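Local coordinates for GTPase-activating protein BEM3 (Saccharomyces cerevisiae S288C, PDB 6FSF) that activates the GTPase activity of CDC42, and less efficiently RHO1, and is represented here by its tandem PX and PH domains, with phosphatidylinositol-3-phosphate binding among its functions, at residues 8-13 and 49-54; 27-32 and 174-179; 181-186 and 221-226; 193-198 and 203-208. All blocks are in the same frame, centred on the assembly; numbering follows the deposited sequence.

How the contacts relate
The four contacts run from one domain of the tandem to the other, and their chemistry follows their place. Contact 1, partly buried, lies in the PX part, where aromatic rings join an N-terminal loop to strand 49-55. Contact 2, at the surface, brings the same PX sheet, through strand 19-29, up to a PH loop, with charged side chains between them that touch through a lysine methylene on a guanidinium; Ser54 of contact 1 packs on Tyr28 and Asp30 of contact 2. Contacts 3 and 4 belong to the PH sheet and meet along the neighbouring strands 206-211 and 221-226. Contact 3 is partly buried and apolar, whereas contact 4 is buried and held by hydrogen bonds.

Contact 1: 8-13 and 49-54; sequences PLFVQP and EMFKFS
Phe10 drives the edge of its ring into the face of Phe51 in a T-shaped pair, the centroids 5.2 Å apart and the planes at 80°. The touching corner is CD2 of Phe10, poised over the centre of the Phe51 ring and 3.9 Å from Phe51 CZ. Val11 adds a looser touch at the rim of the same ring, its CG2 4.4 Å from Phe51 CE1. Phe51 reaches out to the loop with CG between its backbone N and carbonyl carbon (chi1 60°). Behind it, Met50 and Phe51 both face Ile41 of strand 35-43 in a classic beta bulge. The loop has its own moorings: the Phe10 backbone N bonds to Ser126 OG, Leu9 packs on helix 115-125, and Val11 rests on Phe16. No hydrogen bond crosses between 8-13 and 49-54; without a directional bond, the loop is placed against this PX-domain strand by the fit of ring edge to ring face and by dispersion.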
loop_
_atom_site.group_PDB
_atom_site.type_symbol
_atom_site.label_atom_id
_atom_site.label_comp_id
_atom_site.label_asym_id
_atom_site.label_seq_id
_atom_site.Cartn_x
_atom_site.Cartn_y
_atom_site.Cartn_z
ATOM N N PRO A 8 -13.941 -13.902 -16.885
ATOM C CA PRO A 8 -12.744 -13.748 -17.727
ATOM C C PRO A 8 -11.460 -13.652 -16.917
ATOM O O PRO A 8 -11.374 -12.923 -15.927
ATOM C CB PRO A 8 -13.015 -12.445 -18.489
ATOM C CG PRO A 8 -14.064 -11.738 -17.691
ATOM C CD PRO A 8 -14.926 -12.844 -17.167
ATOM N N LEU A 9 -10.451 -14.397 -17.358
ATOM C CA LEU A 9 -9.162 -14.473 -16.685
ATOM C C LEU A 9 -8.155 -13.568 -17.383
ATOM O O LEU A 9 -7.961 -13.667 -18.600
ATOM C CB LEU A 9 -8.642 -15.912 -16.661
ATOM C CG LEU A 9 -9.612 -17.001 -16.201
ATOM C CD1 LEU A 9 -8.941 -18.366 -16.231
ATOM C CD2 LEU A 9 -10.159 -16.705 -14.812
ATOM N N PHE A 10 -7.513 -12.689 -16.610
ATOM C CA PHE A 10 -6.483 -11.829 -17.180
ATOM C C PHE A 10 -5.185 -12.588 -17.417
ATOM O O PHE A 10 -4.469 -12.296 -18.382
ATOM C CB PHE A 10 -6.221 -10.627 -16.271
ATOM C CG PHE A 10 -7.364 -9.646 -16.200
ATOM C CD1 PHE A 10 -8.499 -9.817 -16.975
ATOM C CD2 PHE A 10 -7.295 -8.544 -15.358
ATOM C CE1 PHE A 10 -9.546 -8.916 -16.907
ATOM C CE2 PHE A 10 -8.337 -7.640 -15.289
ATOM C CZ PHE A 10 -9.465 -7.827 -16.062
ATOM N N VAL A 11 -4.871 -13.555 -16.555
ATOM C CA VAL A 11 -3.662 -14.365 -16.669
ATOM C C VAL A 11 -4.050 -15.818 -16.432
ATOM O O VAL A 11 -4.631 -16.145 -15.392
ATOM C CB VAL A 11 -2.571 -13.932 -15.671
ATOM C CG1 VAL A 11 -1.377 -14.872 -15.752
ATOM C CG2 VAL A 11 -2.138 -12.494 -15.932
ATOM N N GLN A 12 -3.736 -16.684 -17.391
ATOM C CA GLN A 12 -4.030 -18.101 -17.235
ATOM C C GLN A 12 -3.180 -18.688 -16.108
ATOM O O GLN A 12 -2.041 -18.255 -15.899
ATOM C CB GLN A 12 -3.764 -18.851 -18.540
ATOM C CG GLN A 12 -4.647 -18.411 -19.698
ATOM C CD GLN A 12 -6.108 -18.749 -19.479
ATOM O OE1 GLN A 12 -6.452 -19.881 -19.140
ATOM N NE2 GLN A 12 -6.977 -17.763 -19.671
ATOM N N PRO A 13 -3.707 -19.662 -15.358
ATOM C CA PRO A 13 -2.927 -20.225 -14.242
ATOM C C PRO A 13 -1.586 -20.801 -14.663
ATOM O O PRO A 13 -0.606 -20.686 -13.915
ATOM C CB PRO A 13 -3.861 -21.307 -13.683
ATOM C CG PRO A 13 -5.232 -20.852 -14.061
ATOM C CD PRO A 13 -5.080 -20.194 -15.403
ATOM N N GLU A 49 3.858 -2.603 -16.511
ATOM C CA GLU A 49 2.752 -2.821 -15.586
ATOM C C GLU A 49 1.487 -3.098 -16.388
ATOM O O GLU A 49 0.988 -2.219 -17.098
ATOM C CB GLU A 49 2.577 -1.606 -14.684
ATOM C CG GLU A 49 1.600 -1.810 -13.543
ATOM C CD GLU A 49 1.211 -0.503 -12.892
ATOM O OE1 GLU A 49 0.376 0.216 -13.478
ATOM O OE2 GLU A 49 1.753 -0.189 -11.812
ATOM N N MET A 50 0.957 -4.318 -16.273
ATOM C CA MET A 50 -0.188 -4.695 -17.093
ATOM C C MET A 50 -1.502 -4.185 -16.507
ATOM O O MET A 50 -2.351 -3.674 -17.246
ATOM C CB MET A 50 -0.220 -6.213 -17.281
ATOM C CG MET A 50 0.974 -6.749 -18.070
ATOM S SD MET A 50 0.762 -8.433 -18.679
ATOM C CE MET A 50 0.949 -9.382 -17.174
ATOM N N PHE A 51 -1.689 -4.301 -15.193
ATOM C CA PHE A 51 -2.900 -3.798 -14.554
ATOM C C PHE A 51 -2.681 -3.733 -13.049
ATOM O O PHE A 51 -1.688 -4.239 -12.521
ATOM C CB PHE A 51 -4.120 -4.665 -14.892
ATOM C CG PHE A 51 -3.991 -6.102 -14.462
ATOM C CD1 PHE A 51 -3.389 -7.037 -15.290
ATOM C CD2 PHE A 51 -4.486 -6.522 -13.239
ATOM C CE1 PHE A 51 -3.274 -8.362 -14.900
ATOM C CE2 PHE A 51 -4.374 -7.844 -12.843
ATOM C CZ PHE A 51 -3.766 -8.765 -13.675
ATOM N N LYS A 52 -3.628 -3.091 -12.367
ATOM C CA LYS A 52 -3.677 -3.059 -10.912
ATOM C C LYS A 52 -5.049 -3.524 -10.445
ATOM O O LYS A 52 -6.032 -3.481 -11.189
ATOM C CB LYS A 52 -3.405 -1.656 -10.352
ATOM C CG LYS A 52 -2.164 -0.976 -10.887
ATOM C CD LYS A 52 -1.953 0.353 -10.179
ATOM C CE LYS A 52 -1.041 1.270 -10.966
ATOM N NZ LYS A 52 -1.633 1.588 -12.298
ATOM N N PHE A 53 -5.111 -3.963 -9.191
ATOM C CA PHE A 53 -6.381 -4.308 -8.574
ATOM C C PHE A 53 -6.303 -3.991 -7.089
ATOM O O PHE A 53 -5.227 -3.751 -6.537
ATOM C CB PHE A 53 -6.755 -5.777 -8.817
ATOM C CG PHE A 53 -5.782 -6.763 -8.235
ATOM C CD1 PHE A 53 -6.010 -7.328 -6.993
ATOM C CD2 PHE A 53 -4.648 -7.139 -8.938
ATOM C CE1 PHE A 53 -5.121 -8.243 -6.452
ATOM C CE2 PHE A 53 -3.753 -8.053 -8.404
ATOM C CZ PHE A 53 -3.993 -8.606 -7.160
ATOM N N SER A 54 -7.467 -3.985 -6.445
ATOM C CA SER A 54 -7.588 -3.579 -5.055
ATOM C C SER A 54 -8.378 -4.629 -4.293
ATOM O O SER A 54 -9.413 -5.100 -4.773
ATOM C CB SER A 54 -8.271 -2.214 -4.943
ATOM O OG SER A 54 -8.393 -1.817 -3.590
#

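Contact 2: 27-32 and 174-179; sequences LYRDNE and FDKNQL
The guanidinium of Arg29 carries Lys176 on one face: CG of the lysine sits 3.4 Å above the plane, displaced toward the rim, and lies 3.7 Å from Arg29 NE. The two side chains cross at about a right angle, and a methylene of one cation rests on the flat group of the other. Asp175 approaches obliquely, its carboxylate plane turned 48° from the guanidinium. Its OD2 is 4.0 Å from Arg29 NH2 but well out of the guanidinium plane, so the attraction is one of charge and no N-H points at the oxygen. This is a meeting of domains: Arg29 ends strand 19-29 of the PX sheet, while Asp175 and Lys176 lie in the PH-domain loop that links strands 170-174 and 179-184. The ammonium of Lys176 also comes near, NZ standing 4.4 Å from Arg29 NH1, and Asp175 would be expected to soften that repulsion. Asp175 has a second, weak partner in Arg162, a long ion pair through its other oxygen, OD1. Within the loop, the backbone N of Asp175 bonds to the O of Gln178, 2.9 Å away. On the PX side, the Arg29 side chain also touches Leu35 of strand 35-43.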
loop_
_atom_site.group_PDB
_atom_site.type_symbol
_atom_site.label_atom_id
_atom_site.label_comp_id
_atom_site.label_asym_id
_atom_site.label_seq_id
_atom_site.Cartn_x
_atom_site.Cartn_y
_atom_site.Cartn_z
ATOM N N LEU A 27 -3.113 1.541 1.938
ATOM C CA LEU A 27 -3.941 2.674 2.339
ATOM C C LEU A 27 -4.810 3.170 1.190
ATOM O O LEU A 27 -5.309 4.298 1.233
ATOM C CB LEU A 27 -3.071 3.814 2.868
ATOM C CG LEU A 27 -2.166 3.482 4.051
ATOM C CD1 LEU A 27 -1.342 4.701 4.429
ATOM C CD2 LEU A 27 -2.989 2.995 5.230
ATOM N N TYR A 28 -5.000 2.346 0.164
ATOM C CA TYR A 28 -5.755 2.746 -1.014
ATOM C C TYR A 28 -7.252 2.735 -0.727
ATOM O O TYR A 28 -7.775 1.810 -0.102
ATOM C CB TYR A 28 -5.437 1.812 -2.183
ATOM C CG TYR A 28 -6.154 2.151 -3.471
ATOM C CD1 TYR A 28 -7.295 1.459 -3.858
ATOM C CD2 TYR A 28 -5.681 3.155 -4.308
ATOM C CE1 TYR A 28 -7.951 1.761 -5.037
ATOM C CE2 TYR A 28 -6.330 3.466 -5.490
ATOM C CZ TYR A 28 -7.463 2.766 -5.850
ATOM O OH TYR A 28 -8.110 3.076 -7.026
ATOM N N ARG A 29 -7.939 3.772 -1.191
ATOM C CA ARG A 29 -9.389 3.880 -1.078
ATOM C C ARG A 29 -10.020 3.356 -2.363
ATOM O O ARG A 29 -9.786 3.909 -3.446
ATOM C CB ARG A 29 -9.816 5.324 -0.814
ATOM C CG ARG A 29 -9.320 5.889 0.510
ATOM C CD ARG A 29 -10.458 6.548 1.278
ATOM N NE ARG A 29 -9.976 7.388 2.374
ATOM C CZ ARG A 29 -10.010 7.046 3.658
ATOM N NH1 ARG A 29 -10.510 5.873 4.025
ATOM N NH2 ARG A 29 -9.547 7.882 4.579
ATOM N N ASP A 30 -10.820 2.298 -2.242
ATOM C CA ASP A 30 -11.375 1.604 -3.396
ATOM C C ASP A 30 -12.704 2.247 -3.805
ATOM O O ASP A 30 -12.975 3.405 -3.480
ATOM C CB ASP A 30 -11.510 0.107 -3.086
ATOM C CG ASP A 30 -12.304 -0.166 -1.815
ATOM O OD1 ASP A 30 -12.955 0.763 -1.294
ATOM O OD2 ASP A 30 -12.279 -1.322 -1.338
ATOM N N ASN A 31 -13.546 1.495 -4.524
ATOM C CA ASN A 31 -14.811 2.033 -5.013
ATOM C C ASN A 31 -15.750 2.400 -3.868
ATOM O O ASN A 31 -16.509 3.372 -3.973
ATOM C CB ASN A 31 -15.470 1.018 -5.952
ATOM C CG ASN A 31 -16.608 1.615 -6.769
ATOM O OD1 ASN A 31 -16.872 2.816 -6.718
ATOM N ND2 ASN A 31 -17.280 0.767 -7.542
ATOM N N GLU A 32 -15.711 1.645 -2.770
ATOM C CA GLU A 32 -16.527 1.917 -1.594
ATOM C C GLU A 32 -15.817 2.794 -0.568
ATOM O O GLU A 32 -16.317 2.943 0.553
ATOM C CB GLU A 32 -16.967 0.603 -0.941
ATOM C CG GLU A 32 -18.024 -0.171 -1.725
ATOM C CD GLU A 32 -19.433 0.069 -1.211
ATOM O OE1 GLU A 32 -19.748 1.216 -0.832
ATOM O OE2 GLU A 32 -20.224 -0.899 -1.175
ATOM N N PHE A 174 -6.233 15.872 1.658
ATOM C CA PHE A 174 -7.648 15.550 1.540
ATOM C C PHE A 174 -7.987 14.357 2.422
ATOM O O PHE A 174 -7.210 13.402 2.519
ATOM C CB PHE A 174 -8.035 15.236 0.088
ATOM C CG PHE A 174 -7.705 16.335 -0.884
ATOM C CD1 PHE A 174 -8.670 17.250 -1.272
ATOM C CD2 PHE A 174 -6.429 16.451 -1.412
ATOM C CE1 PHE A 174 -8.368 18.261 -2.165
ATOM C CE2 PHE A 174 -6.120 17.462 -2.304
ATOM C CZ PHE A 174 -7.090 18.369 -2.681
ATOM N N ASP A 175 -9.152 14.420 3.063
ATOM C CA ASP A 175 -9.724 13.298 3.807
ATOM C C ASP A 175 -10.971 12.849 3.054
ATOM O O ASP A 175 -12.016 13.505 3.123
ATOM C CB ASP A 175 -10.057 13.688 5.244
ATOM C CG ASP A 175 -11.005 12.705 5.916
ATOM O OD1 ASP A 175 -11.760 13.132 6.816
ATOM O OD2 ASP A 175 -11.004 11.512 5.543
ATOM N N LYS A 176 -10.851 11.732 2.334
ATOM C CA LYS A 176 -11.944 11.179 1.536
ATOM C C LYS A 176 -12.458 12.214 0.534
ATOM O O LYS A 176 -13.661 12.476 0.421
ATOM C CB LYS A 176 -13.066 10.661 2.439
ATOM C CG LYS A 176 -12.558 9.708 3.518
ATOM C CD LYS A 176 -13.465 9.675 4.736
ATOM C CE LYS A 176 -14.764 8.948 4.446
ATOM N NZ LYS A 176 -14.546 7.500 4.171
ATOM N N ASN A 177 -11.510 12.806 -0.198
ATOM C CA ASN A 177 -11.785 13.857 -1.182
ATOM C C ASN A 177 -12.518 15.044 -0.548
ATOM O O ASN A 177 -13.555 15.495 -1.036
ATOM C CB ASN A 177 -12.561 13.306 -2.385
ATOM C CG ASN A 177 -12.402 14.169 -3.628
ATOM O OD1 ASN A 177 -12.063 15.352 -3.543
ATOM N ND2 ASN A 177 -12.643 13.575 -4.794
ATOM N N GLN A 178 -11.964 15.548 0.554
ATOM C CA GLN A 178 -12.426 16.795 1.160
ATOM C C GLN A 178 -11.213 17.527 1.712
ATOM O O GLN A 178 -10.484 16.972 2.541
ATOM C CB GLN A 178 -13.452 16.541 2.270
ATOM C CG GLN A 178 -14.850 16.190 1.783
ATOM C CD GLN A 178 -15.796 15.887 2.928
ATOM O OE1 GLN A 178 -15.372 15.754 4.076
ATOM N NE2 GLN A 178 -17.085 15.781 2.623
ATOM N N LEU A 179 -10.996 18.757 1.254
ATOM C CA LEU A 179 -9.878 19.552 1.746
ATOM C C LEU A 179 -9.982 19.745 3.252
ATOM O O LEU A 179 -10.902 20.404 3.743
ATOM C CB LEU A 179 -9.835 20.910 1.039
ATOM C CG LEU A 179 -8.850 21.063 -0.128
ATOM C CD1 LEU A 179 -9.029 22.408 -0.816
ATOM C CD2 LEU A 179 -7.407 20.879 0.333
#

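Contact 3: 181-186 and 221-226; sequences ETIKLR and TKYYIC
Ile183 and Tyr223 reach for each other from opposite directions and meet tightly. CD1 of the isoleucine comes to 3.3 Å from Tyr223 CE2, and CG1 follows at 3.5 Å from the same CE2, so the end of the aliphatic chain packs obliquely on the ring at its CE2 corner. CD1 is also near the hydroxyl, 4.1 Å from Tyr223 OH. With CG1 of Ile183 beside the backbone N (chi1 -77°), CG1 and CD1 both come closest to CE2. Glu181 makes the looser part: its CG stands 4.2 Å from Tyr223 CE2, and its carboxylate plane is 77° from the ring. Ile183 is buried, whereas Glu181 and Tyr223 are partly exposed. The glutamate chain bends at chi2 (93°), and the charged end is taken up by a salt bridge from OE2 to Arg162, so that the aliphatic portion faces the tyrosine while the acid is paired with a base. Leu147 of strand 142-148 touches both Glu181 and Tyr223, and Leu171 backs Ile183. Strands 179-184 and 221-226 are not neighbours in the sheet: the first closes the four-stranded half of the seven-stranded PH-domain beta-sandwich (142-148, 160-167, 170-174, 179-184), the second belongs to the other half (188-193, 206-211, 221-226), and their side chains meet across its interior.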
loop_
_atom_site.group_PDB
_atom_site.type_symbol
_atom_site.label_atom_id
_atom_site.label_comp_id
_atom_site.label_asym_id
_atom_site.label_seq_id
_atom_site.Cartn_x
_atom_site.Cartn_y
_atom_site.Cartn_z
ATOM N N GLU A 181 -6.664 20.165 5.022
ATOM C CA GLU A 181 -5.433 20.876 5.348
ATOM C C GLU A 181 -4.843 21.463 4.071
ATOM O O GLU A 181 -4.915 20.845 3.006
ATOM C CB GLU A 181 -4.406 19.953 6.021
ATOM C CG GLU A 181 -4.678 19.609 7.487
ATOM C CD GLU A 181 -5.455 18.313 7.665
ATOM O OE1 GLU A 181 -5.812 17.986 8.818
ATOM O OE2 GLU A 181 -5.708 17.619 6.657
ATOM N N THR A 182 -4.250 22.653 4.189
ATOM C CA THR A 182 -3.604 23.330 3.068
ATOM C C THR A 182 -2.361 24.032 3.596
ATOM O O THR A 182 -2.438 24.761 4.590
ATOM C CB THR A 182 -4.560 24.331 2.395
ATOM O OG1 THR A 182 -5.825 23.699 2.156
ATOM C CG2 THR A 182 -4.005 24.810 1.064
ATOM N N ILE A 183 -1.220 23.816 2.938
ATOM C CA ILE A 183 0.080 24.168 3.501
ATOM C C ILE A 183 0.915 24.952 2.497
ATOM O O ILE A 183 1.016 24.580 1.324
ATOM C CB ILE A 183 0.831 22.907 3.976
ATOM C CG1 ILE A 183 0.234 22.449 5.294
ATOM C CG2 ILE A 183 2.312 23.189 4.158
ATOM C CD1 ILE A 183 -0.007 23.618 6.251
ATOM N N LYS A 184 1.522 26.038 2.972
ATOM C CA LYS A 184 2.486 26.810 2.198
ATOM C C LYS A 184 3.890 26.294 2.491
ATOM O O LYS A 184 4.301 26.233 3.654
ATOM C CB LYS A 184 2.389 28.294 2.543
ATOM C CG LYS A 184 1.362 29.077 1.752
ATOM C CD LYS A 184 1.224 30.473 2.340
ATOM C CE LYS A 184 1.031 31.530 1.266
ATOM N NZ LYS A 184 0.977 32.884 1.885
ATOM N N LEU A 185 4.627 25.930 1.438
ATOM C CA LEU A 185 6.000 25.475 1.632
ATOM C C LEU A 185 6.963 26.635 1.843
ATOM O O LEU A 185 7.996 26.464 2.499
ATOM C CB LEU A 185 6.462 24.633 0.443
ATOM C CG LEU A 185 6.258 23.118 0.528
ATOM C CD1 LEU A 185 4.789 22.753 0.368
ATOM C CD2 LEU A 185 7.112 22.404 -0.509
ATOM N N ARG A 186 6.650 27.812 1.299
ATOM C CA ARG A 186 7.548 28.953 1.451
ATOM C C ARG A 186 7.565 29.471 2.884
ATOM O O ARG A 186 8.571 30.039 3.325
ATOM C CB ARG A 186 7.148 30.069 0.489
ATOM C CG ARG A 186 7.162 29.655 -0.970
ATOM C CD ARG A 186 6.700 30.794 -1.859
ATOM N NE ARG A 186 6.195 30.309 -3.139
ATOM C CZ ARG A 186 4.951 29.883 -3.334
ATOM N NH1 ARG A 186 4.084 29.879 -2.328
ATOM N NH2 ARG A 186 4.572 29.460 -4.532
ATOM N N THR A 221 2.985 26.201 13.245
ATOM C CA THR A 221 2.163 24.999 13.294
ATOM C C THR A 221 2.973 23.839 12.727
ATOM O O THR A 221 3.710 24.006 11.753
ATOM C CB THR A 221 0.853 25.171 12.515
ATOM O OG1 THR A 221 0.318 26.477 12.752
ATOM C CG2 THR A 221 -0.168 24.139 12.969
ATOM N N LYS A 222 2.830 22.666 13.339
ATOM C CA LYS A 222 3.650 21.502 13.020
ATOM C C LYS A 222 2.772 20.348 12.559
ATOM O O LYS A 222 1.816 19.980 13.252
ATOM C CB LYS A 222 4.464 21.049 14.234
ATOM C CG LYS A 222 5.062 22.166 15.061
ATOM C CD LYS A 222 5.367 21.660 16.460
ATOM C CE LYS A 222 6.720 22.152 16.946
ATOM N NZ LYS A 222 7.100 21.507 18.237
ATOM N N TYR A 223 3.104 19.773 11.401
ATOM C CA TYR A 223 2.417 18.599 10.872
ATOM C C TYR A 223 3.420 17.463 10.720
ATOM O O TYR A 223 4.454 17.629 10.069
ATOM C CB TYR A 223 1.751 18.879 9.514
ATOM C CG TYR A 223 0.668 19.950 9.516
ATOM C CD1 TYR A 223 0.281 20.581 10.680
ATOM C CD2 TYR A 223 0.027 20.320 8.344
ATOM C CE1 TYR A 223 -0.690 21.556 10.685
ATOM C CE2 TYR A 223 -0.963 21.286 8.347
ATOM C CZ TYR A 223 -1.313 21.905 9.521
ATOM O OH TYR A 223 -2.286 22.875 9.537
ATOM N N TYR A 224 3.110 16.312 11.308
ATOM C CA TYR A 224 3.945 15.121 11.198
ATOM C C TYR A 224 3.372 14.222 10.108
ATOM O O TYR A 224 2.202 13.829 10.172
ATOM C CB TYR A 224 4.021 14.385 12.534
ATOM C CG TYR A 224 4.625 15.224 13.639
ATOM C CD1 TYR A 224 5.984 15.167 13.918
ATOM C CD2 TYR A 224 3.837 16.086 14.392
ATOM C CE1 TYR A 224 6.540 15.938 14.923
ATOM C CE2 TYR A 224 4.384 16.861 15.396
ATOM C CZ TYR A 224 5.736 16.783 15.658
ATOM O OH TYR A 224 6.286 17.552 16.658
ATOM N N ILE A 225 4.191 13.909 9.105
ATOM C CA ILE A 225 3.748 13.189 7.918
ATOM C C ILE A 225 4.688 12.018 7.674
ATOM O O ILE A 225 5.913 12.186 7.687
ATOM C CB ILE A 225 3.699 14.112 6.685
ATOM C CG1 ILE A 225 2.728 15.269 6.927
ATOM C CG2 ILE A 225 3.306 13.326 5.444
ATOM C CD1 ILE A 225 2.924 16.437 5.990
ATOM N N CYS A 226 4.117 10.838 7.446
ATOM C CA CYS A 226 4.878 9.637 7.147
ATOM C C CYS A 226 4.400 9.038 5.832
ATOM O O CYS A 226 3.220 9.133 5.481
ATOM C CB CYS A 226 4.745 8.598 8.267
ATOM S SG CYS A 226 5.366 9.134 9.874
#

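Contact 4: 193-198 and 203-208; sequences IPNLPE and TRNGFL
Asn195 reaches across to Arg204 and Asn205. Its CB lies 3.4 Å from Arg204 NH1, and its CG stays near the same nitrogen, 3.6 Å from NH1. At the tip the amide divides its work. OD1 accepts the backbone N-H of Asn205 at 2.8 Å, a fairly straight bond (158°) lying in the carbonyl plane; ND2 settles over one face of the Arg204 guanidinium, the amide and guanidinium planes 40° apart. The extended chain of Arg204, with CG anti to the backbone N (chi1 -172°), crosses the Asn195 side chain at about a right angle. The Asn205 side chain has its polar partner in the other domain, ND2 bonding to Asp94 of helix 90-107 in the PX part. Further along, Ile193 N donates to Gly206 O at 3.0 Å, from above the carbonyl plane. Arg233 NH1 of helix 230-240 bonds to both of two neighbouring carbonyl oxygens, Gly206 O and Ile193 O. The aliphatic side of Ile193 completes the join: CG2 meets Thr203 CG2 at 3.7 Å, and CD1 lies against the backbone of Phe207, 3.6 Å from its C. Thr203 OG1 is tied to Asp199 within the intervening loop. The whole is the long loop of a beta-hairpin, strands 188-193 and 206-211, at the edge of the PH-domain sheet, against the C-terminal helix typical of that fold.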
loop_
_atom_site.group_PDB
_atom_site.type_symbol
_atom_site.label_atom_id
_atom_site.label_comp_id
_atom_site.label_asym_id
_atom_site.label_seq_id
_atom_site.Cartn_x
_atom_site.Cartn_y
_atom_site.Cartn_z
ATOM N N ILE A 193 12.425 13.007 10.528
ATOM C CA ILE A 193 12.358 12.370 11.838
ATOM C C ILE A 193 13.090 11.028 11.730
ATOM O O ILE A 193 12.712 10.205 10.888
ATOM C CB ILE A 193 10.910 12.166 12.295
ATOM C CG1 ILE A 193 10.247 13.520 12.559
ATOM C CG2 ILE A 193 10.868 11.286 13.537
ATOM C CD1 ILE A 193 8.769 13.543 12.243
ATOM N N PRO A 194 14.129 10.796 12.528
ATOM C CA PRO A 194 14.850 9.520 12.424
ATOM C C PRO A 194 13.958 8.357 12.818
ATOM O O PRO A 194 13.206 8.432 13.794
ATOM C CB PRO A 194 16.018 9.696 13.401
ATOM C CG PRO A 194 15.542 10.729 14.377
ATOM C CD PRO A 194 14.675 11.663 13.584
ATOM N N ASN A 195 14.032 7.279 12.031
ATOM C CA ASN A 195 13.250 6.089 12.349
ATOM C C ASN A 195 13.597 5.554 13.732
ATOM O O ASN A 195 12.725 5.043 14.446
ATOM C CB ASN A 195 13.475 5.012 11.287
ATOM C CG ASN A 195 12.828 5.352 9.958
ATOM O OD1 ASN A 195 11.772 5.980 9.907
ATOM N ND2 ASN A 195 13.462 4.930 8.869
ATOM N N LEU A 196 14.860 5.674 14.130
ATOM C CA LEU A 196 15.321 5.127 15.400
ATOM C C LEU A 196 15.997 6.197 16.263
ATOM O O LEU A 196 16.739 7.035 15.748
ATOM C CB LEU A 196 16.263 3.950 15.148
ATOM C CG LEU A 196 15.546 2.727 14.561
ATOM C CD1 LEU A 196 16.527 1.658 14.107
ATOM C CD2 LEU A 196 14.562 2.161 15.576
ATOM N N PRO A 197 15.737 6.171 17.584
ATOM C CA PRO A 197 14.920 5.141 18.237
ATOM C C PRO A 197 13.419 5.366 18.069
ATOM O O PRO A 197 12.962 6.510 18.028
ATOM C CB PRO A 197 15.330 5.251 19.709
ATOM C CG PRO A 197 15.899 6.635 19.871
ATOM C CD PRO A 197 16.096 7.256 18.514
ATOM N N GLU A 198 12.675 4.267 17.955
ATOM C CA GLU A 198 11.235 4.343 17.746
ATOM C C GLU A 198 10.575 5.128 18.873
ATOM O O GLU A 198 10.749 4.812 20.052
ATOM C CB GLU A 198 10.651 2.932 17.656
ATOM C CG GLU A 198 9.147 2.861 17.450
ATOM C CD GLU A 198 8.648 1.429 17.377
ATOM O OE1 GLU A 198 9.490 0.505 17.368
ATOM O OE2 GLU A 198 7.417 1.224 17.329
ATOM N N THR A 203 6.451 6.433 14.731
ATOM C CA THR A 203 6.852 7.188 13.555
ATOM C C THR A 203 7.856 6.397 12.726
ATOM O O THR A 203 8.767 5.759 13.262
ATOM C CB THR A 203 7.448 8.530 13.980
ATOM O OG1 THR A 203 6.477 9.272 14.727
ATOM C CG2 THR A 203 7.853 9.348 12.759
ATOM N N ARG A 204 7.671 6.435 11.407
ATOM C CA ARG A 204 8.567 5.752 10.490
ATOM C C ARG A 204 8.405 6.372 9.112
ATOM O O ARG A 204 7.288 6.703 8.706
ATOM C CB ARG A 204 8.287 4.248 10.447
ATOM C CG ARG A 204 9.307 3.453 9.667
ATOM C CD ARG A 204 9.230 1.982 10.017
ATOM N NE ARG A 204 10.323 1.229 9.413
ATOM C CZ ARG A 204 11.580 1.272 9.841
ATOM N NH1 ARG A 204 11.904 2.043 10.872
ATOM N NH2 ARG A 204 12.514 0.551 9.236
ATOM N N ASN A 205 9.526 6.522 8.402
ATOM C CA ASN A 205 9.550 7.204 7.108
ATOM C C ASN A 205 8.926 8.591 7.222
ATOM O O ASN A 205 8.217 9.053 6.327
ATOM C CB ASN A 205 8.835 6.379 6.035
ATOM C CG ASN A 205 9.345 4.957 5.955
ATOM O OD1 ASN A 205 10.541 4.701 6.103
ATOM N ND2 ASN A 205 8.438 4.019 5.720
ATOM N N GLY A 206 9.187 9.259 8.343
ATOM C CA GLY A 206 8.476 10.480 8.657
ATOM C C GLY A 206 9.295 11.751 8.586
ATOM O O GLY A 206 10.530 11.720 8.613
ATOM N N PHE A 207 8.598 12.881 8.492
ATOM C CA PHE A 207 9.223 14.194 8.487
ATOM C C PHE A 207 8.246 15.196 9.085
ATOM O O PHE A 207 7.043 14.939 9.182
ATOM C CB PHE A 207 9.651 14.615 7.076
ATOM C CG PHE A 207 8.608 14.365 6.024
ATOM C CD1 PHE A 207 8.650 13.218 5.247
ATOM C CD2 PHE A 207 7.588 15.278 5.809
ATOM C CE1 PHE A 207 7.693 12.986 4.277
ATOM C CE2 PHE A 207 6.629 15.052 4.840
ATOM C CZ PHE A 207 6.681 13.904 4.074
ATOM N N LEU A 208 8.778 16.347 9.487
ATOM C CA LEU A 208 8.003 17.388 10.150
ATOM C C LEU A 208 7.977 18.641 9.289
ATOM O O LEU A 208 9.024 19.106 8.829
ATOM C CB LEU A 208 8.586 17.712 11.529
ATOM C CG LEU A 208 8.039 18.965 12.218
ATOM C CD1 LEU A 208 6.536 18.847 12.418
ATOM C CD2 LEU A 208 8.745 19.210 13.544
#